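Local coordinates for aerobactin synthase IucA (PDB 5JM8), which catalyses an ATP-dependent step of aerobactin biosynthesis, probably the condensation of citrate with acetylated hydroxylysine that starts assembly of this siderophore, at residues Cys18-Leu23 / Ala83-Leu88; Leu88-Leu93 / Thr106-Val111; Leu285-Arg290 / Lys542-Cys547. One frame throughout, in Å; residues are numbered along the deposited sequence.

The three contacts lie on the same side of the chain's centre. Contacts 1 and 2 are neighbours, their centres about 8 Å apart: both use helix 82-96, share L88, and are tied by S86 OG and H108 NE2, 3.1 Å apart in a probable hydrogen bond. Contact 3 is centred about 16 Å from contact 1 and 15 Å from contact 2. F545 of segment 542-547 ties that segment to contacts 1 and 2, its ring meeting those of F19 and F107 edge-to-face and touching L93. Contact 3 alone holds residues of the ATP pocket, whereas the F107 side chain of contact 2 stays about 14 Å from the nucleotide.

Contact 1 (Cys18-Leu23 / Ala83-Leu88); sequences CFLNSL and ATLSRL
Two helices that pack beside the five-stranded antiparallel sheet near the N-terminus meet here, helix 14-26 offering F19 and L20 and helix 82-96 offering L85 and S86. The backbones come nearest at F19 and S86, whose CA atoms are 8.3 Å apart, and the space between them is spanned by side chains alone, with no hydrogen bond crossing the interface. F19 reaches over with the far end of its ring: CG is anti to the backbone N (chi1 176°), which sends the ring out toward helix 82-96. S86 CB lies over one face of that ring, 4.1 Å from F19 CZ, so the serine meets the aromatic through its methylene group. Its hydroxyl serves a different purpose, since OG is hydrogen-bonded to F82 O one turn earlier in its own helix.

Beside this pair the two leucines meet methyl to methyl, L20 CD2 and L85 CD1 being 4.1 Å apart, and their side chains cross at about a right angle. L85 gets there with CG lodged between its backbone N and carbonyl carbon (chi1 60°), which carries CD1 nearer to helix 14-26 than the bond leaving its CA would suggest. L20 CD2 has a second role, lying in the plane of the F19 ring at its edge, 3.8 Å from F19 CD1. The phenyl group is therefore flanked by a leucine methyl at its rim and by the serine on a face.

All four residues are buried. L20 rests on F65 and F67 of strand 64-72 and L85 on A69 of that strand and L50 of strand 49-54, while F52 touches both leucines; on the other flank F19 packs against V111, and S86 against M112, of helix 101-124.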
# COMPACT_ATOMS: atom_id res chain seq x y z
N CYS A 18 -4.58 -18.10 35.58
CA CYS A 18 -4.92 -16.77 36.08
C CYS A 18 -5.57 -16.86 37.44
O CYS A 18 -5.21 -16.13 38.36
CB CYS A 18 -5.86 -16.06 35.10
SG CYS A 18 -5.11 -15.64 33.51
N PHE A 19 -6.55 -17.75 37.56
CA PHE A 19 -7.23 -18.00 38.83
C PHE A 19 -6.21 -18.40 39.89
O PHE A 19 -6.20 -17.86 40.99
CB PHE A 19 -8.30 -19.08 38.66
CG PHE A 19 -8.99 -19.47 39.94
CD1 PHE A 19 -8.46 -20.46 40.76
CD2 PHE A 19 -10.17 -18.85 40.32
CE1 PHE A 19 -9.10 -20.81 41.93
CE2 PHE A 19 -10.81 -19.20 41.49
CZ PHE A 19 -10.28 -20.18 42.30
N LEU A 20 -5.34 -19.33 39.53
CA LEU A 20 -4.39 -19.91 40.48
C LEU A 20 -3.25 -18.95 40.83
O LEU A 20 -2.93 -18.78 42.00
CB LEU A 20 -3.82 -21.22 39.92
CG LEU A 20 -4.85 -22.33 39.70
CD1 LEU A 20 -4.22 -23.52 38.98
CD2 LEU A 20 -5.46 -22.79 41.02
N ASN A 21 -2.65 -18.32 39.83
CA ASN A 21 -1.55 -17.38 40.07
C ASN A 21 -2.03 -16.17 40.86
O ASN A 21 -1.31 -15.66 41.73
CB ASN A 21 -0.92 -16.92 38.76
CG ASN A 21 -0.08 -17.99 38.10
OD1 ASN A 21 -0.03 -19.13 38.56
ND2 ASN A 21 0.59 -17.63 37.01
N SER A 22 -3.24 -15.72 40.56
CA SER A 22 -3.85 -14.63 41.30
C SER A 22 -3.98 -15.02 42.77
O SER A 22 -3.67 -14.24 43.67
CB SER A 22 -5.22 -14.28 40.72
OG SER A 22 -5.76 -13.14 41.36
N LEU A 23 -4.43 -16.25 43.01
CA LEU A 23 -4.58 -16.77 44.37
C LEU A 23 -3.23 -16.92 45.09
O LEU A 23 -3.09 -16.50 46.23
CB LEU A 23 -5.30 -18.12 44.33
CG LEU A 23 -5.49 -18.85 45.67
CD1 LEU A 23 -6.40 -18.06 46.60
CD2 LEU A 23 -6.04 -20.25 45.44
N ALA A 83 -13.02 -27.00 37.22
CA ALA A 83 -14.30 -26.70 37.84
C ALA A 83 -14.35 -27.27 39.25
O ALA A 83 -14.93 -26.66 40.16
CB ALA A 83 -15.44 -27.26 37.00
N THR A 84 -13.74 -28.44 39.44
CA THR A 84 -13.71 -29.08 40.75
C THR A 84 -12.79 -28.34 41.71
O THR A 84 -13.23 -27.87 42.76
CB THR A 84 -13.26 -30.56 40.65
OG1 THR A 84 -14.15 -31.28 39.78
CG2 THR A 84 -13.27 -31.23 42.02
N LEU A 85 -11.51 -28.24 41.35
CA LEU A 85 -10.51 -27.66 42.26
C LEU A 85 -10.83 -26.22 42.64
O LEU A 85 -10.52 -25.78 43.75
CB LEU A 85 -9.11 -27.73 41.63
CG LEU A 85 -8.82 -27.01 40.30
CD1 LEU A 85 -8.51 -25.53 40.48
CD2 LEU A 85 -7.68 -27.71 39.59
N SER A 86 -11.47 -25.49 41.73
CA SER A 86 -11.86 -24.10 41.99
C SER A 86 -13.01 -24.04 42.98
O SER A 86 -13.03 -23.17 43.85
CB SER A 86 -12.26 -23.42 40.68
OG SER A 86 -13.23 -24.20 40.00
N ARG A 87 -13.96 -24.95 42.84
CA ARG A 87 -15.06 -25.06 43.79
C ARG A 87 -14.53 -25.42 45.17
O ARG A 87 -15.01 -24.90 46.19
CB ARG A 87 -16.08 -26.10 43.32
CG ARG A 87 -17.25 -26.28 44.27
CD ARG A 87 -18.25 -27.31 43.77
NE ARG A 87 -17.65 -28.64 43.66
CZ ARG A 87 -17.51 -29.48 44.68
NH1 ARG A 87 -17.90 -29.14 45.90
NH2 ARG A 87 -16.96 -30.67 44.48
N LEU A 88 -13.55 -26.32 45.21
CA LEU A 88 -12.96 -26.75 46.47
C LEU A 88 -12.28 -25.58 47.17
O LEU A 88 -12.41 -25.41 48.38
CB LEU A 88 -11.96 -27.88 46.25
CG LEU A 88 -12.54 -29.23 45.82
CD1 LEU A 88 -11.43 -30.22 45.48
CD2 LEU A 88 -13.45 -29.81 46.89

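Contact 2 (Leu88-Leu93 / Thr106-Val111); sequences LIVDKL and TFHQRV
V90 is the centre of this contact, setting one methyl group against the edges of both rings of the consecutive residues F107 and H108. Its CG2 lies 3.9 Å from F107 CD2, and almost as near to CE2 of that ring, while H108 CD2 is 4.1 Å away on the imidazole. Both rings receive the methyl at an edge, near the ring plane, and neither turns a face to it. F107 and H108 share an extended first torsion (chi1 174° and -176°), and both side chains leave helix 101-124 toward V90.

The F107 ring is held from within its own helix as well: V111 CG2, one turn later, sits 4.0 Å above one face, offset toward the rim. H108 combines an apolar edge with a polar one, since its NE2 is hydrogen-bonded to S86 OG, an earlier residue of V90's helix, which probably helps to fix the rotation of the imidazole.

The CA atoms of V90 and H108 are only 7.1 Å apart. Such close packing, between antiparallel helices joined by a short connection, is that of an alpha-helical hairpin, formed here by helices 82-96 and 101-124.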
# COMPACT_ATOMS: atom_id res chain seq x y z
N LEU A 88 -13.55 -26.32 45.21
CA LEU A 88 -12.96 -26.75 46.47
C LEU A 88 -12.28 -25.58 47.17
O LEU A 88 -12.41 -25.41 48.38
CB LEU A 88 -11.96 -27.88 46.25
CG LEU A 88 -12.54 -29.23 45.82
CD1 LEU A 88 -11.43 -30.22 45.48
CD2 LEU A 88 -13.45 -29.81 46.89
N ILE A 89 -11.57 -24.77 46.40
CA ILE A 89 -10.86 -23.62 46.94
C ILE A 89 -11.84 -22.55 47.42
O ILE A 89 -11.60 -21.89 48.42
CB ILE A 89 -9.88 -23.01 45.91
CG1 ILE A 89 -8.73 -23.98 45.64
CG2 ILE A 89 -9.31 -21.69 46.42
CD1 ILE A 89 -7.88 -23.62 44.45
N VAL A 90 -12.93 -22.35 46.68
CA VAL A 90 -13.94 -21.39 47.10
C VAL A 90 -14.62 -21.86 48.39
O VAL A 90 -14.99 -21.04 49.23
CB VAL A 90 -15.00 -21.17 45.99
CG1 VAL A 90 -16.17 -20.33 46.51
CG2 VAL A 90 -14.37 -20.50 44.78
N ASP A 91 -14.78 -23.17 48.54
CA ASP A 91 -15.35 -23.73 49.76
C ASP A 91 -14.42 -23.49 50.95
O ASP A 91 -14.87 -23.15 52.04
CB ASP A 91 -15.63 -25.22 49.60
CG ASP A 91 -16.07 -25.87 50.90
OD1 ASP A 91 -17.26 -25.70 51.27
OD2 ASP A 91 -15.25 -26.55 51.55
N LYS A 92 -13.12 -23.68 50.72
CA LYS A 92 -12.11 -23.41 51.74
C LYS A 92 -12.21 -21.97 52.22
O LYS A 92 -12.11 -21.70 53.42
CB LYS A 92 -10.71 -23.69 51.18
CG LYS A 92 -9.56 -23.24 52.08
CD LYS A 92 -8.20 -23.48 51.41
CE LYS A 92 -7.05 -22.91 52.24
NZ LYS A 92 -5.72 -23.14 51.62
N LEU A 93 -12.43 -21.05 51.29
CA LEU A 93 -12.47 -19.63 51.60
C LEU A 93 -13.76 -19.24 52.31
O LEU A 93 -13.79 -18.28 53.07
CB LEU A 93 -12.31 -18.81 50.31
CG LEU A 93 -10.97 -18.97 49.59
CD1 LEU A 93 -11.00 -18.27 48.24
CD2 LEU A 93 -9.82 -18.45 50.44
N THR A 106 -21.63 -16.88 43.23
CA THR A 106 -21.56 -15.87 42.18
C THR A 106 -20.13 -15.75 41.67
O THR A 106 -19.89 -15.62 40.47
CB THR A 106 -22.04 -14.49 42.66
OG1 THR A 106 -23.40 -14.58 43.10
CG2 THR A 106 -21.95 -13.47 41.54
N PHE A 107 -19.19 -15.78 42.60
CA PHE A 107 -17.78 -15.70 42.27
C PHE A 107 -17.35 -16.91 41.44
O PHE A 107 -16.68 -16.76 40.42
CB PHE A 107 -16.94 -15.61 43.55
CG PHE A 107 -15.46 -15.67 43.32
CD1 PHE A 107 -14.77 -14.56 42.84
CD2 PHE A 107 -14.74 -16.81 43.62
CE1 PHE A 107 -13.40 -14.61 42.64
CE2 PHE A 107 -13.37 -16.87 43.43
CZ PHE A 107 -12.70 -15.76 42.94
N HIS A 108 -17.75 -18.10 41.87
CA HIS A 108 -17.35 -19.33 41.21
C HIS A 108 -17.95 -19.46 39.82
O HIS A 108 -17.27 -19.92 38.89
CB HIS A 108 -17.73 -20.55 42.05
CG HIS A 108 -17.25 -21.85 41.48
ND1 HIS A 108 -18.01 -22.61 40.62
CD2 HIS A 108 -16.08 -22.51 41.65
CE1 HIS A 108 -17.33 -23.69 40.28
NE2 HIS A 108 -16.16 -23.66 40.89
N GLN A 109 -19.21 -19.09 39.66
CA GLN A 109 -19.86 -19.19 38.35
C GLN A 109 -19.18 -18.24 37.37
O GLN A 109 -18.97 -18.59 36.21
CB GLN A 109 -21.37 -18.90 38.44
CG GLN A 109 -21.73 -17.48 38.85
CD GLN A 109 -23.23 -17.22 38.83
OE1 GLN A 109 -24.03 -18.14 38.65
NE2 GLN A 109 -23.62 -15.97 39.03
N ARG A 110 -18.82 -17.05 37.84
CA ARG A 110 -18.14 -16.07 37.00
C ARG A 110 -16.76 -16.57 36.57
O ARG A 110 -16.34 -16.33 35.44
CB ARG A 110 -18.00 -14.73 37.74
CG ARG A 110 -19.31 -13.95 37.82
CD ARG A 110 -19.16 -12.67 38.64
NE ARG A 110 -20.38 -11.87 38.63
CZ ARG A 110 -20.53 -10.72 39.29
NH1 ARG A 110 -19.54 -10.23 40.02
NH2 ARG A 110 -21.67 -10.05 39.21
N VAL A 111 -16.06 -17.25 37.47
CA VAL A 111 -14.75 -17.81 37.17
C VAL A 111 -14.85 -18.91 36.12
O VAL A 111 -13.93 -19.10 35.32
CB VAL A 111 -14.07 -18.36 38.45
CG1 VAL A 111 -12.87 -19.23 38.10
CG2 VAL A 111 -13.65 -17.22 39.35

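Contact 3 (Leu285-Arg290 / Lys542-Cys547); sequences LTNSVR and KGNFFC. With ATP (adenosine-5'-triphosphate), chain I.
The ATP pocket is lined in part by segment 285-290, and at the outer bend of this loop N287 meets N544 and C547 of segment 542-547. The side chain of N287 points to that segment. Its ND2 lies 4.3 Å from C547 SG and its OD1 4.4 Å from N544 OD1. These are packing distances, and no hydrogen bond crosses. Both amides have partners in the loop that holds F151 and H152: N287 OD1 is bonded to H152 NE2, and N544 ND2 weakly to F151 O.

On the inner side the loop holds the nucleotide. R290, bent at chi2 (-66°), extends NH1 to the alpha-phosphate oxygen O1A of ATP, 2.9 Å away in a weak, bent bond. NH2 of R290 donates a hydrogen bond of 3.0 Å to L285 O, approaching from above the carbonyl plane, and S288 CB lies 3.9 Å over the centre of one guanidinium face. T286 OG1 makes a weak hydrogen bond of 3.3 Å to the ribose O2'. K278, S264, R266, R349 and N489 also bond the ATP.

The chemistry is thus two-sided. R290, steadied by its own loop, probably offsets charge on the alpha phosphate. The partly exposed outer side joins the IucA/IucC and FhuF-like family regions by packing and by the weak N544-F151 bond, while H152 holds N287 from within its own region.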
# COMPACT_ATOMS: atom_id res chain seq x y z
N LEU A 285 -16.55 -5.67 33.34
CA LEU A 285 -15.26 -6.25 32.99
C LEU A 285 -14.29 -6.06 34.16
O LEU A 285 -14.06 -4.93 34.59
CB LEU A 285 -14.70 -5.62 31.72
CG LEU A 285 -15.59 -5.62 30.47
CD1 LEU A 285 -14.97 -4.76 29.38
CD2 LEU A 285 -15.83 -7.03 29.96
N THR A 286 -13.74 -7.17 34.66
CA THR A 286 -12.91 -7.20 35.87
C THR A 286 -13.33 -6.19 36.95
O THR A 286 -12.76 -5.10 37.05
CB THR A 286 -11.41 -6.95 35.55
OG1 THR A 286 -11.28 -5.76 34.77
CG2 THR A 286 -10.81 -8.13 34.81
N ASN A 287 -14.32 -6.59 37.75
CA ASN A 287 -14.84 -5.80 38.87
C ASN A 287 -14.92 -4.29 38.63
O ASN A 287 -14.48 -3.49 39.45
CB ASN A 287 -14.01 -6.08 40.15
CG ASN A 287 -12.51 -6.01 39.92
OD1 ASN A 287 -11.88 -7.00 39.55
ND2 ASN A 287 -11.92 -4.85 40.20
N SER A 288 -15.50 -3.91 37.50
CA SER A 288 -15.89 -2.52 37.26
C SER A 288 -16.88 -2.42 36.11
O SER A 288 -16.60 -2.85 34.99
CB SER A 288 -14.67 -1.64 36.97
OG SER A 288 -15.08 -0.31 36.68
N VAL A 289 -18.06 -1.86 36.40
CA VAL A 289 -18.98 -1.46 35.36
C VAL A 289 -18.26 -0.42 34.51
O VAL A 289 -17.55 0.43 35.04
CB VAL A 289 -20.30 -0.89 35.92
CG1 VAL A 289 -20.04 0.40 36.70
CG2 VAL A 289 -21.29 -0.64 34.80
N ARG A 290 -18.43 -0.50 33.20
CA ARG A 290 -17.62 0.29 32.29
C ARG A 290 -18.37 1.48 31.72
O ARG A 290 -18.18 1.87 30.57
CB ARG A 290 -17.10 -0.60 31.16
CG ARG A 290 -16.13 -1.68 31.63
CD ARG A 290 -14.84 -1.07 32.16
NE ARG A 290 -13.97 -2.07 32.78
CZ ARG A 290 -12.87 -1.77 33.45
NH1 ARG A 290 -12.50 -0.50 33.60
NH2 ARG A 290 -12.13 -2.74 33.98
N LYS A 542 -3.01 -3.70 46.13
CA LYS A 542 -4.39 -4.18 46.13
C LYS A 542 -4.55 -5.40 45.22
O LYS A 542 -4.21 -5.35 44.03
CB LYS A 542 -5.33 -3.06 45.69
CG LYS A 542 -6.81 -3.43 45.69
CD LYS A 542 -7.65 -2.28 45.15
CE LYS A 542 -9.09 -2.69 44.91
NZ LYS A 542 -9.75 -3.11 46.17
N GLY A 543 -5.08 -6.48 45.79
CA GLY A 543 -5.28 -7.72 45.05
C GLY A 543 -6.60 -7.75 44.32
O GLY A 543 -7.54 -7.04 44.68
N ASN A 544 -6.68 -8.59 43.29
CA ASN A 544 -7.88 -8.71 42.47
C ASN A 544 -8.77 -9.89 42.87
O ASN A 544 -9.98 -9.86 42.66
CB ASN A 544 -7.50 -8.85 40.99
CG ASN A 544 -6.88 -7.60 40.42
OD1 ASN A 544 -7.55 -6.57 40.28
ND2 ASN A 544 -5.60 -7.67 40.09
N PHE A 545 -8.16 -10.93 43.44
CA PHE A 545 -8.87 -12.17 43.73
C PHE A 545 -9.89 -11.99 44.86
O PHE A 545 -11.05 -12.39 44.72
CB PHE A 545 -7.88 -13.28 44.07
CG PHE A 545 -8.52 -14.61 44.38
CD1 PHE A 545 -9.07 -14.85 45.62
CD2 PHE A 545 -8.54 -15.63 43.44
CE1 PHE A 545 -9.65 -16.06 45.92
CE2 PHE A 545 -9.12 -16.85 43.73
CZ PHE A 545 -9.68 -17.06 44.97
N PHE A 546 -9.47 -11.39 45.97
CA PHE A 546 -10.37 -11.21 47.11
C PHE A 546 -11.19 -9.93 46.94
O PHE A 546 -12.21 -9.74 47.61
CB PHE A 546 -9.58 -11.18 48.42
CG PHE A 546 -8.95 -12.50 48.76
CD1 PHE A 546 -9.72 -13.56 49.21
CD2 PHE A 546 -7.59 -12.68 48.61
CE1 PHE A 546 -9.14 -14.77 49.52
CE2 PHE A 546 -7.00 -13.90 48.92
CZ PHE A 546 -7.79 -14.94 49.37
N CYS A 547 -10.75 -9.06 46.04
CA CYS A 547 -11.52 -7.88 45.68
C CYS A 547 -12.72 -8.27 44.83
O CYS A 547 -13.80 -7.70 44.95
CB CYS A 547 -10.65 -6.87 44.92
SG CYS A 547 -11.51 -5.36 44.44
PG ATP I . -9.04 2.44 27.84
O1G ATP I . -9.75 2.27 26.52
O2G ATP I . -7.57 2.11 27.79
O3G ATP I . -9.33 3.76 28.53
PB ATP I . -10.17 1.39 30.31
O1B ATP I . -11.34 0.46 30.47
O2B ATP I . -10.31 2.84 30.71
O3B ATP I . -9.64 1.27 28.78
PA ATP I . -8.91 0.22 32.60
O1A ATP I . -10.01 0.93 33.36
O2A ATP I . -7.49 0.29 33.11
O3A ATP I . -8.90 0.76 31.08
O5' ATP I . -9.28 -1.33 32.42
C5' ATP I . -8.36 -2.15 31.71
C4' ATP I . -9.06 -3.28 30.97
O4' ATP I . -8.06 -4.09 30.34
C3' ATP I . -9.86 -4.19 31.89
O3' ATP I . -11.18 -4.37 31.36
C2' ATP I . -9.11 -5.51 31.93
O2' ATP I . -9.99 -6.63 31.84
C1' ATP I . -8.19 -5.46 30.72
N9 ATP I . -6.85 -6.01 31.03
C8 ATP I . -6.30 -7.05 30.39
N7 ATP I . -5.06 -7.32 30.88
C5 ATP I . -4.82 -6.43 31.86
C6 ATP I . -3.70 -6.16 32.79
N6 ATP I . -2.59 -6.94 32.74
N1 ATP I . -3.84 -5.14 33.66
C2 ATP I . -4.95 -4.38 33.70
N3 ATP I . -6.00 -4.57 32.88
C4 ATP I . -6.00 -5.57 31.96